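Local coordinates for protein aldehyde dehydrogenase 12 (PDB 6D97) that probably catalyses the NAD-dependent oxidation of L-glutamate gamma-semialdehyde to glutamate, the last step of proline catabolism in plants, at residues D319-S324 and P410-V415. Numbering follows the deposited sequence.
Sequences DAYACS and PTAVFV
Tyr321, at the C-terminal end of helix 309-321, lays its ring over Pro410 and reaches with its hydroxyl to the start of strand 411-414, so the contact joins a helix end to the mixed seven-stranded sheet of the aldehyde dehydrogenase fold. With CG beside the backbone N and anti to the carbonyl carbon (chi1 -61°), the ring runs out toward the strand. Pro410 CB sits 3.6 Å from the centroid of the Tyr321 ring, only 3° off the ring normal, a CH-pi contact made almost exactly over the centre. A proline suits this place because its compact, rigid pyrrolidine ring holds the CB methylene over the aromatic face with little conformational freedom to lose. Ala320 CB lies over the opposite face, so the ring is sandwiched between two small apolar groups, one from its own helix and one from across the contact.

The phenol also has polar work to do. Its hydroxyl donates a hydrogen bond to the backbone carbonyl of Thr411, with Tyr321 OH 2.7 Å from Thr411 O, and a second hydrogen bond links this buried oxygen to the side-chain NE2 of Gln438, on the neighbouring strand 437-443. The tyrosine thus ties its helix to two adjacent strands. Thr411 contributes here through its backbone, while its own hydroxyl bonds to Lys409 O and Gly393 N. Beyond it, the small methyl of Ala412 closes in beside the phenol, its CB 3.6 Å from Tyr321 OH. The hydroxyl meets the Thr411 carbonyl from above its plane, at a C=O...OH angle of 98°, whereas Thr411 O itself lies in the plane of the Tyr321 ring.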
loop_
_atom_site.group_PDB
_atom_site.type_symbol
_atom_site.label_atom_id
_atom_site.label_comp_id
_atom_site.label_asym_id
_atom_site.label_seq_id
_atom_site.Cartn_x
_atom_site.Cartn_y
_atom_site.Cartn_z
ATOM N N ASP A 319 -28.417 17.423 -9.680
ATOM C CA ASP A 319 -28.196 16.007 -9.956
ATOM C C ASP A 319 -29.104 15.522 -11.075
ATOM O O ASP A 319 -28.666 14.803 -11.978
ATOM C CB ASP A 319 -28.422 15.175 -8.695
ATOM C CG ASP A 319 -27.225 15.182 -7.772
ATOM O OD1 ASP A 319 -26.104 15.464 -8.243
ATOM O OD2 ASP A 319 -27.414 14.893 -6.572
ATOM N N ALA A 320 -30.375 15.918 -11.038
ATOM C CA ALA A 320 -31.336 15.380 -11.990
ATOM C C ALA A 320 -31.276 16.081 -13.340
ATOM O O ALA A 320 -31.541 15.449 -14.369
ATOM C CB ALA A 320 -32.750 15.472 -11.416
ATOM N N TYR A 321 -30.920 17.367 -13.375
ATOM C CA TYR A 321 -31.231 18.180 -14.541
ATOM C C TYR A 321 -30.069 18.950 -15.148
ATOM O O TYR A 321 -30.234 19.477 -16.254
ATOM C CB TYR A 321 -32.357 19.164 -14.197
ATOM C CG TYR A 321 -33.616 18.445 -13.791
ATOM C CD1 TYR A 321 -34.093 17.377 -14.542
ATOM C CD2 TYR A 321 -34.310 18.813 -12.645
ATOM C CE1 TYR A 321 -35.236 16.707 -14.175
ATOM C CE2 TYR A 321 -35.455 18.148 -12.267
ATOM C CZ TYR A 321 -35.915 17.097 -13.036
ATOM O OH TYR A 321 -37.055 16.425 -12.667
ATOM N N ALA A 322 -28.918 19.045 -14.484
ATOM C CA ALA A 322 -27.743 19.590 -15.151
ATOM C C ALA A 322 -27.440 18.761 -16.392
ATOM O O ALA A 322 -27.604 17.538 -16.392
ATOM C CB ALA A 322 -26.537 19.606 -14.213
ATOM N N CYS A 323 -27.025 19.439 -17.462
ATOM C CA CYS A 323 -26.846 18.827 -18.776
ATOM C C CYS A 323 -28.123 18.160 -19.274
ATOM O O CYS A 323 -28.057 17.238 -20.092
ATOM C CB CYS A 323 -25.699 17.808 -18.774
ATOM S SG CYS A 323 -24.137 18.451 -18.126
ATOM N N SER A 324 -29.283 18.605 -18.781
ATOM C CA SER A 324 -30.572 17.982 -19.094
ATOM C C SER A 324 -30.551 16.490 -18.776
ATOM O O SER A 324 -31.063 15.663 -19.532
ATOM C CB SER A 324 -30.962 18.228 -20.553
ATOM O OG SER A 324 -30.682 19.562 -20.937
ATOM N N PRO A 410 -37.720 20.052 -17.609
ATOM C CA PRO A 410 -37.353 19.111 -16.540
ATOM C C PRO A 410 -38.594 18.469 -15.946
ATOM O O PRO A 410 -39.533 19.154 -15.536
ATOM C CB PRO A 410 -36.628 19.993 -15.518
ATOM C CG PRO A 410 -36.135 21.150 -16.307
ATOM C CD PRO A 410 -37.167 21.395 -17.373
ATOM N N THR A 411 -38.594 17.141 -15.909
ATOM C CA THR A 411 -39.777 16.374 -15.554
ATOM C C THR A 411 -39.496 15.458 -14.372
ATOM O O THR A 411 -38.457 14.791 -14.316
ATOM C CB THR A 411 -40.267 15.550 -16.745
ATOM O OG1 THR A 411 -40.587 16.428 -17.833
ATOM C CG2 THR A 411 -41.501 14.738 -16.363
ATOM N N ALA A 412 -40.438 15.432 -13.432
ATOM C CA ALA A 412 -40.429 14.503 -12.312
ATOM C C ALA A 412 -41.822 13.913 -12.166
ATOM O O ALA A 412 -42.812 14.650 -12.149
ATOM C CB ALA A 412 -40.010 15.194 -11.013
ATOM N N VAL A 413 -41.898 12.590 -12.058
ATOM C CA VAL A 413 -43.166 11.878 -11.948
ATOM C C VAL A 413 -43.169 11.112 -10.637
ATOM O O VAL A 413 -42.255 10.322 -10.370
ATOM C CB VAL A 413 -43.396 10.928 -13.133
ATOM C CG1 VAL A 413 -44.654 10.108 -12.906
ATOM C CG2 VAL A 413 -43.490 11.711 -14.433
ATOM N N PHE A 414 -44.187 11.343 -9.817
ATOM C CA PHE A 414 -44.357 10.558 -8.607
ATOM C C PHE A 414 -44.992 9.215 -8.938
ATOM O O PHE A 414 -45.941 9.141 -9.723
ATOM C CB PHE A 414 -45.221 11.306 -7.593
ATOM C CG PHE A 414 -45.525 10.515 -6.348
ATOM C CD1 PHE A 414 -44.591 10.421 -5.326
ATOM C CD2 PHE A 414 -46.745 9.876 -6.195
ATOM C CE1 PHE A 414 -44.863 9.700 -4.178
ATOM C CE2 PHE A 414 -47.025 9.153 -5.050
ATOM C CZ PHE A 414 -46.082 9.064 -4.041
ATOM N N VAL A 415 -44.452 8.153 -8.350
ATOM C CA VAL A 415 -45.056 6.825 -8.419
ATOM C C VAL A 415 -45.036 6.236 -7.012
ATOM O O VAL A 415 -43.967 6.182 -6.387
ATOM C CB VAL A 415 -44.325 5.912 -9.418
ATOM C CG1 VAL A 415 -45.015 4.563 -9.492
ATOM C CG2 VAL A 415 -44.259 6.557 -10.800
#